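Local coordinates for alanine racemase (Acinetobacter baumannii, PDB 4QHR), which belongs to the alanine racemase family and combines an N-terminal TIM-barrel domain with a C-terminal domain rich in beta strands, at residues A58-Q61 against E62-I66; M158-A161 against N162-V165; A221-V225 against H226-L230; N336-G340 against Y341-C345. All coordinates share one frame; numbering follows the deposited sequence.

Interaction 1 of 4, residues A58-Q61 against E62-I66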
# COMPACT_ATOMS: atom_id res chain seq x y z
N ALA A 58 14.72 1.82 -10.73
CA ALA A 58 15.32 2.43 -9.54
C ALA A 58 16.56 1.68 -9.03
O ALA A 58 17.40 2.25 -8.35
CB ALA A 58 14.30 2.56 -8.45
N CYS A 59 16.69 0.39 -9.37
CA CYS A 59 17.80 -0.38 -8.83
C CYS A 59 18.11 -1.60 -9.67
O CYS A 59 17.31 -2.03 -10.54
CB CYS A 59 17.57 -0.78 -7.36
SG CYS A 59 16.06 -1.76 -7.10
N LEU A 60 19.26 -2.19 -9.38
CA LEU A 60 19.70 -3.37 -10.14
C LEU A 60 18.66 -4.48 -10.13
O LEU A 60 18.46 -5.16 -11.15
CB LEU A 60 20.98 -3.93 -9.49
CG LEU A 60 21.66 -5.15 -10.11
CD1 LEU A 60 22.23 -4.75 -11.46
CD2 LEU A 60 22.75 -5.63 -9.16
N GLN A 61 18.06 -4.72 -8.98
CA GLN A 61 17.14 -5.84 -8.84
C GLN A 61 15.94 -5.70 -9.79
O GLN A 61 15.53 -6.70 -10.39
CB GLN A 61 16.69 -6.06 -7.40
CG GLN A 61 15.55 -7.06 -7.25
CD GLN A 61 15.85 -8.42 -7.87
OE1 GLN A 61 16.90 -9.01 -7.59
NE2 GLN A 61 14.94 -8.92 -8.69
N GLU A 62 15.38 -4.50 -9.92
CA GLU A 62 14.35 -4.22 -10.93
C GLU A 62 14.83 -4.50 -12.35
O GLU A 62 14.09 -5.03 -13.18
CB GLU A 62 13.80 -2.78 -10.82
CG GLU A 62 12.98 -2.59 -9.57
CD GLU A 62 12.50 -1.15 -9.30
OE1 GLU A 62 12.93 -0.21 -9.97
OE2 GLU A 62 11.67 -1.01 -8.39
N GLY A 63 16.08 -4.14 -12.66
CA GLY A 63 16.62 -4.48 -13.93
C GLY A 63 16.79 -5.98 -14.15
O GLY A 63 16.50 -6.47 -15.23
N LEU A 64 17.24 -6.70 -13.13
CA LEU A 64 17.37 -8.18 -13.24
C LEU A 64 15.99 -8.85 -13.47
O LEU A 64 15.86 -9.87 -14.13
CB LEU A 64 18.03 -8.72 -11.96
CG LEU A 64 19.54 -8.41 -11.79
CD1 LEU A 64 20.03 -8.86 -10.44
CD2 LEU A 64 20.39 -9.06 -12.92
N GLU A 65 14.95 -8.28 -12.88
CA GLU A 65 13.59 -8.80 -13.12
C GLU A 65 13.21 -8.67 -14.61
O GLU A 65 12.58 -9.54 -15.21
CB GLU A 65 12.61 -8.05 -12.22
CG GLU A 65 11.25 -8.69 -12.17
CD GLU A 65 10.28 -7.99 -11.23
OE1 GLU A 65 10.55 -6.83 -10.79
OE2 GLU A 65 9.24 -8.67 -10.94
N ILE A 66 13.52 -7.53 -15.20
CA ILE A 66 13.24 -7.31 -16.62
C ILE A 66 13.94 -8.39 -17.46
O ILE A 66 13.36 -8.95 -18.41
CB ILE A 66 13.70 -5.92 -17.05
CG1 ILE A 66 12.78 -4.87 -16.40
CG2 ILE A 66 13.70 -5.80 -18.56
CD1 ILE A 66 13.20 -3.44 -16.63
O HOH W 1 12.12 -7.06 -8.66

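Interaction 2 of 4, residues M158-A161 against N162-V165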
# COMPACT_ATOMS: atom_id res chain seq x y z
N MET A 158 19.30 15.47 -16.14
CA MET A 158 18.67 16.19 -15.04
C MET A 158 17.21 15.78 -14.86
O MET A 158 16.57 15.26 -15.79
CB MET A 158 18.74 17.65 -15.33
CG MET A 158 18.50 18.53 -14.12
SD MET A 158 18.30 20.21 -14.71
CE MET A 158 16.84 20.14 -15.79
N HIS A 159 16.68 16.02 -13.65
CA HIS A 159 15.28 15.84 -13.36
C HIS A 159 14.76 17.18 -12.81
O HIS A 159 15.40 17.82 -11.98
CB HIS A 159 15.10 14.69 -12.38
CG HIS A 159 13.70 14.14 -12.33
ND1 HIS A 159 13.00 13.75 -13.46
CD2 HIS A 159 12.87 13.90 -11.28
CE1 HIS A 159 11.80 13.30 -13.11
NE2 HIS A 159 11.70 13.38 -11.79
N PHE A 160 13.60 17.59 -13.30
CA PHE A 160 12.94 18.81 -12.84
C PHE A 160 12.29 18.59 -11.51
O PHE A 160 11.68 17.54 -11.29
CB PHE A 160 11.90 19.25 -13.85
CG PHE A 160 12.49 20.02 -14.97
CD1 PHE A 160 12.98 21.29 -14.74
CD2 PHE A 160 12.62 19.48 -16.24
CE1 PHE A 160 13.57 22.03 -15.75
CE2 PHE A 160 13.21 20.21 -17.26
CZ PHE A 160 13.67 21.49 -17.01
N ALA A 161 12.40 19.57 -10.63
CA ALA A 161 11.74 19.46 -9.33
C ALA A 161 10.23 19.78 -9.35
O ALA A 161 9.46 19.20 -8.60
CB ALA A 161 12.47 20.38 -8.35
N ASN A 162 9.81 20.72 -10.19
CA ASN A 162 8.47 21.30 -10.16
C ASN A 162 7.92 21.48 -11.56
O ASN A 162 7.21 22.47 -11.84
CB ASN A 162 8.50 22.68 -9.48
CG ASN A 162 9.04 22.63 -8.07
OD1 ASN A 162 10.10 23.18 -7.77
ND2 ASN A 162 8.35 21.94 -7.22
N ALA A 163 8.22 20.53 -12.47
CA ALA A 163 7.69 20.63 -13.84
C ALA A 163 6.17 20.56 -13.89
O ALA A 163 5.54 21.09 -14.83
CB ALA A 163 8.30 19.57 -14.73
N ASP A 164 5.58 19.89 -12.91
CA ASP A 164 4.14 19.80 -12.81
C ASP A 164 3.39 21.12 -12.57
O ASP A 164 2.17 21.11 -12.70
CB ASP A 164 3.74 18.83 -11.72
CG ASP A 164 4.20 19.28 -10.34
OD1 ASP A 164 5.37 19.62 -10.12
OD2 ASP A 164 3.35 19.32 -9.45
N VAL A 165 4.06 22.23 -12.23
CA VAL A 165 3.36 23.50 -12.00
C VAL A 165 4.17 24.63 -12.59
O VAL A 165 5.26 24.40 -13.10
CB VAL A 165 3.14 23.79 -10.48
CG1 VAL A 165 2.09 22.88 -9.88
CG2 VAL A 165 4.44 23.66 -9.72
O HOH W 2 9.09 17.81 -12.07

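Interaction 3 of 4, residues A221-V225 against H226-L230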
# COMPACT_ATOMS: atom_id res chain seq x y z
N ALA A 221 -1.87 18.73 -11.59
CA ALA A 221 -3.01 18.87 -10.68
C ALA A 221 -4.22 19.47 -11.36
O ALA A 221 -5.35 19.17 -10.98
CB ALA A 221 -2.62 19.72 -9.46
N ASP A 222 -3.99 20.29 -12.38
CA ASP A 222 -5.04 21.02 -13.04
C ASP A 222 -5.40 20.46 -14.44
O ASP A 222 -6.08 21.13 -15.22
CB ASP A 222 -4.65 22.51 -13.11
CG ASP A 222 -3.42 22.77 -13.97
OD1 ASP A 222 -2.69 21.82 -14.33
OD2 ASP A 222 -3.16 23.94 -14.29
N LYS A 223 -4.95 19.25 -14.76
CA LYS A 223 -5.33 18.63 -16.02
C LYS A 223 -5.74 17.22 -15.80
O LYS A 223 -5.05 16.48 -15.09
CB LYS A 223 -4.17 18.63 -17.01
CG LYS A 223 -3.65 20.01 -17.37
CD LYS A 223 -4.63 20.78 -18.26
CE LYS A 223 -4.13 22.20 -18.45
NZ LYS A 223 -4.82 22.81 -19.61
N THR A 224 -6.85 16.83 -16.43
CA THR A 224 -7.28 15.44 -16.42
C THR A 224 -6.61 14.69 -17.55
O THR A 224 -6.11 15.29 -18.52
CB THR A 224 -8.81 15.30 -16.65
OG1 THR A 224 -9.10 15.62 -18.00
CG2 THR A 224 -9.62 16.18 -15.69
N VAL A 225 -6.63 13.36 -17.45
CA VAL A 225 -6.09 12.53 -18.53
C VAL A 225 -6.86 12.73 -19.82
O VAL A 225 -6.32 12.56 -20.92
CB VAL A 225 -5.99 11.05 -18.17
CG1 VAL A 225 -4.91 10.90 -17.14
CG2 VAL A 225 -7.29 10.50 -17.62
N HIS A 226 -8.14 13.08 -19.70
CA HIS A 226 -8.91 13.42 -20.89
C HIS A 226 -8.39 14.67 -21.57
O HIS A 226 -8.33 14.71 -22.77
CB HIS A 226 -10.35 13.68 -20.55
CG HIS A 226 -11.01 12.52 -19.92
ND1 HIS A 226 -10.94 11.25 -20.46
CD2 HIS A 226 -11.73 12.42 -18.78
CE1 HIS A 226 -11.63 10.42 -19.68
NE2 HIS A 226 -12.12 11.11 -18.67
N ASP A 227 -8.03 15.67 -20.78
CA ASP A 227 -7.40 16.90 -21.33
C ASP A 227 -6.09 16.61 -22.01
O ASP A 227 -5.69 17.31 -22.96
CB ASP A 227 -7.11 17.96 -20.26
CG ASP A 227 -8.36 18.43 -19.52
OD1 ASP A 227 -9.43 18.52 -20.17
OD2 ASP A 227 -8.24 18.68 -18.29
N LEU A 228 -5.41 15.58 -21.53
CA LEU A 228 -4.10 15.25 -22.02
C LEU A 228 -4.08 14.22 -23.08
O LEU A 228 -2.99 13.95 -23.60
CB LEU A 228 -3.22 14.75 -20.85
CG LEU A 228 -3.01 15.74 -19.70
CD1 LEU A 228 -2.26 15.01 -18.57
CD2 LEU A 228 -2.25 16.97 -20.13
N ASP A 229 -5.24 13.66 -23.41
CA ASP A 229 -5.43 12.53 -24.31
C ASP A 229 -4.56 11.32 -23.88
O ASP A 229 -3.77 10.78 -24.67
CB ASP A 229 -5.22 12.89 -25.81
CG ASP A 229 -5.56 11.72 -26.76
OD1 ASP A 229 -6.37 10.78 -26.48
OD2 ASP A 229 -5.00 11.74 -27.85
N LEU A 230 -4.74 10.91 -22.62
CA LEU A 230 -4.14 9.66 -22.13
C LEU A 230 -5.22 8.67 -21.70
O LEU A 230 -6.31 9.09 -21.25
CB LEU A 230 -3.21 9.95 -20.96
CG LEU A 230 -2.04 10.88 -21.22
CD1 LEU A 230 -1.45 11.40 -19.90
CD2 LEU A 230 -0.95 10.15 -21.98

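Interaction 4 of 4, residues N336-G340 against Y341-C345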
# COMPACT_ATOMS: atom_id res chain seq x y z
N ASN A 336 -7.94 12.10 -1.19
CA ASN A 336 -7.07 11.46 -0.18
C ASN A 336 -5.93 12.35 0.24
O ASN A 336 -5.13 11.93 1.07
CB ASN A 336 -6.55 10.10 -0.81
CG ASN A 336 -5.65 9.24 0.08
OD1 ASN A 336 -4.70 8.63 -0.44
ND2 ASN A 336 -5.93 9.13 1.38
N GLY A 337 -5.82 13.56 -0.32
CA GLY A 337 -4.75 14.53 0.03
C GLY A 337 -3.38 14.16 -0.56
O GLY A 337 -2.37 14.58 -0.05
N THR A 338 -3.35 13.38 -1.64
CA THR A 338 -2.07 13.00 -2.26
C THR A 338 -2.18 12.98 -3.80
O THR A 338 -3.03 13.66 -4.37
CB THR A 338 -1.56 11.68 -1.62
OG1 THR A 338 -0.23 11.43 -2.07
CG2 THR A 338 -2.47 10.52 -1.95
N ILE A 339 -1.32 12.23 -4.46
CA ILE A 339 -1.22 12.23 -5.92
C ILE A 339 -1.39 10.81 -6.43
O ILE A 339 -1.18 9.82 -5.69
CB ILE A 339 0.13 12.84 -6.42
CG1 ILE A 339 1.34 12.08 -5.86
CG2 ILE A 339 0.19 14.30 -5.98
CD1 ILE A 339 2.69 12.62 -6.32
N GLY A 340 -1.78 10.72 -7.68
CA GLY A 340 -2.09 9.43 -8.28
C GLY A 340 -1.00 8.42 -8.24
O GLY A 340 -1.25 7.22 -8.01
N TYR A 341 0.22 8.90 -8.44
CA TYR A 341 1.41 8.10 -8.36
C TYR A 341 1.39 7.24 -7.10
O TYR A 341 1.78 6.06 -7.14
CB TYR A 341 2.66 8.97 -8.21
CG TYR A 341 3.14 9.90 -9.33
CD1 TYR A 341 2.48 11.07 -9.61
CD2 TYR A 341 4.34 9.63 -10.03
CE1 TYR A 341 2.91 11.93 -10.56
CE2 TYR A 341 4.78 10.53 -11.02
CZ TYR A 341 4.07 11.67 -11.26
OH TYR A 341 4.47 12.63 -12.21
N GLU A 342 1.03 7.84 -5.97
CA GLU A 342 1.09 7.10 -4.70
C GLU A 342 0.03 6.02 -4.59
O GLU A 342 0.31 4.98 -4.05
CB GLU A 342 1.01 8.05 -3.49
CG GLU A 342 1.08 7.30 -2.16
CD GLU A 342 1.13 8.15 -0.95
OE1 GLU A 342 0.58 9.31 -0.99
OE2 GLU A 342 1.70 7.65 0.05
N LEU A 343 -1.17 6.25 -5.12
CA LEU A 343 -2.26 5.27 -5.05
C LEU A 343 -1.90 4.03 -5.88
O LEU A 343 -2.14 2.87 -5.48
CB LEU A 343 -3.59 5.85 -5.50
CG LEU A 343 -4.44 6.60 -4.48
CD1 LEU A 343 -3.61 7.70 -3.94
CD2 LEU A 343 -5.73 7.11 -5.06
N LEU A 344 -1.25 4.31 -6.99
CA LEU A 344 -0.92 3.28 -7.94
C LEU A 344 0.17 2.36 -7.38
O LEU A 344 0.16 1.17 -7.69
CB LEU A 344 -0.55 3.90 -9.32
CG LEU A 344 -1.66 4.66 -10.06
CD1 LEU A 344 -1.08 5.48 -11.22
CD2 LEU A 344 -2.73 3.67 -10.55
N CYS A 345 1.04 2.93 -6.55
CA CYS A 345 2.21 2.22 -5.98
C CYS A 345 1.98 1.52 -4.64
O CYS A 345 2.84 0.74 -4.25
CB CYS A 345 3.39 3.19 -5.79
SG CYS A 345 4.12 3.68 -7.34

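Interaction 1 of 4, residues A58-Q61 against E62-I66
G63 N, L64 N and E65 N each donate to the carbonyl oxygen four residues back, on C59, L60 and Q61, and so lay down the first turn of helix 60-68. C59 is its N-cap residue. The bond from L64 N to L60 O is the shortest of the three at 2.8 Å. The bond from G63 N to C59 O is longer, 3.2 Å.

E62 makes the one direct side-chain hydrogen bond between the two segments. Its CG is anti to the carbonyl carbon (chi1 -69°) and the chain beyond is extended, which turns the carboxylate back past the start of the helix. There OE1 accepts from A58 N at 2.8 Å, with an N-H...O angle of 159°. On the way E62 CG passes C59 SG at 4.0 Å. The other carboxylate oxygen, OE2, accepts from A35 N and forms a salt bridge with R350 of the second subunit. One carboxylate thus ties together the start of the helix, another loop and the other subunit.

On another side, L60 CG meets L64 CD1 at 4.1 Å, and these side chains cross obliquely. Water 1 donates to E65 OE1 at 2.7 Å and accepts a weak bond from Q61 NE2.

The contact lies at the strand-to-helix junction of the beta-alpha-beta unit made by strand 54-57, helix 60-68 and strand 75-77. E62 packs on V57 of strand 54-57, while L60 and L64 lean on V89 of helix 87-92.

Interaction 2 of 4, residues M158-A161 against N162-V165
F160 and A163 touch through their CB atoms, 3.7 Å apart, where the loop after TIM-barrel strand 154-157 enters a type I beta turn from N162 to V165. No direct hydrogen bond joins the two halves. Water 2 does it instead: it donates to F160 O at 2.7 Å and accepts from A163 N at 2.9 Å. The turn itself is closed by V165 N donating to N162 O.

With CG beside its own backbone N (chi1 -58°), the amide of N162 lies back over the A161 peptide. N162 CG is 3.3 Å from A161 C. The amide N162 ND2 is near A161 O, but the angle is too poor for a hydrogen bond. N162 OD1 turns to A161 CB at 3.7 Å.

The next shell holds the loop in place. Q173 of helix 168-184 uses OE1 to accept from A161 N and NE2 to donate to H159 O. N170 donates to N162 O, and K199 to A163 O. The F160 ring meets that of W200, with the planes at about 55°. M158 CE lies 3.6 Å above the plane of the F160 ring, over one face and shifted toward the rim.

Interaction 3 of 4, residues A221-V225 against H226-L230
A capping box between T224 and D227 opens the short, weakly bonded helix 225-228, and a Schellman motif closes it. T224 is the N-cap residue. Its OG1, set between the backbone N and the carbonyl carbon (chi1 72°), accepts from D227 N at 3.0 Å. In return D227 OD2 accepts from T224 N, also at 3.0 Å. That bond is nearly straight, 166° at the hydrogen, but it reaches the oxygen from above the carboxylate plane. K223 passes D227 at about a right angle, with K223 CD 4.2 Å from D227 OD2. The opposite charges are near, but their charged atoms do not touch.

At the other end D229 takes a positive phi. L230 N then donates to V225 O at 2.8 Å, a nearly linear bond, while L228 N gives only weak bonds to T224 O and V225 O. Beside this closure V225 CB meets L230 CB at 4.1 Å. On another side K223 CB packs against L228 CD2 at 4.0 Å.

D229 OD1 accepts from Y15 OH, and R19 donates to the carbonyl oxygens of L228 and D229. L228 and L230 pack on F198 of helix 194-199, and V225 rests on L328, just before helix 329-335.

Interaction 4 of 4, residues N336-G340 against Y341-C345
T338 OG1 has two hydrogen-bond partners: it donates to E342 OE1 at 2.5 Å and is also hydrogen-bonded by R279 of the second subunit. The pair sits at the start of helix 340-345, where the N-cap residue is I339, one after T338. A Schellman motif at G337 has just ended helix 329-335, so this is a tight helix-to-helix turn. E342 is fully stretched, with CG anti to the backbone N (chi1 -180°), and its side chain crosses that of T338 at about a right angle. The hydroxyl meets OE1 nearly along the C-O axis. E342 OE2 has its own partners, a salt bridge to R346 and a hydrogen bond from R279 N of the second subunit.

The backbone adds L344 N to G340 O at 3.1 Å. E342 N also donates to I339 O.

L343 CD1 touches T338 CG2 at 3.6 Å and N336 OD1 at 3.8 Å; N336 ND2 bonds to A280 O. Y341 OH is hydrogen-bonded to phosphate oxygen OP2 of the modified residue LLP at position 34. The foot of that tyrosine ring meets I339, whose CD1 lies 3.6 Å from Y341 CD1.

How the interactions relate
Interactions 1 and 4 approach the modified residue LLP at position 34 from different parts of the chain. Y341 of interaction 4 bonds to LLP directly, while E62 of interaction 1 holds the backbone of A35, the next residue. The nearest atoms of interactions 1 and 4 are about 9 Å apart, and both touch the second subunit. Interactions 2 and 3 come within about 5 Å without touching. Both use the same part of the barrel domain: A163 O is bonded to K199, and 226-230 packs on neighbouring F198. Interactions 3 and 4 are about 7 Å apart at their nearest atoms, with V225 on L328 and L343 on V329. Interactions 1 and 3 lie on opposite sides of the chain's centre, centres about 30 Å apart.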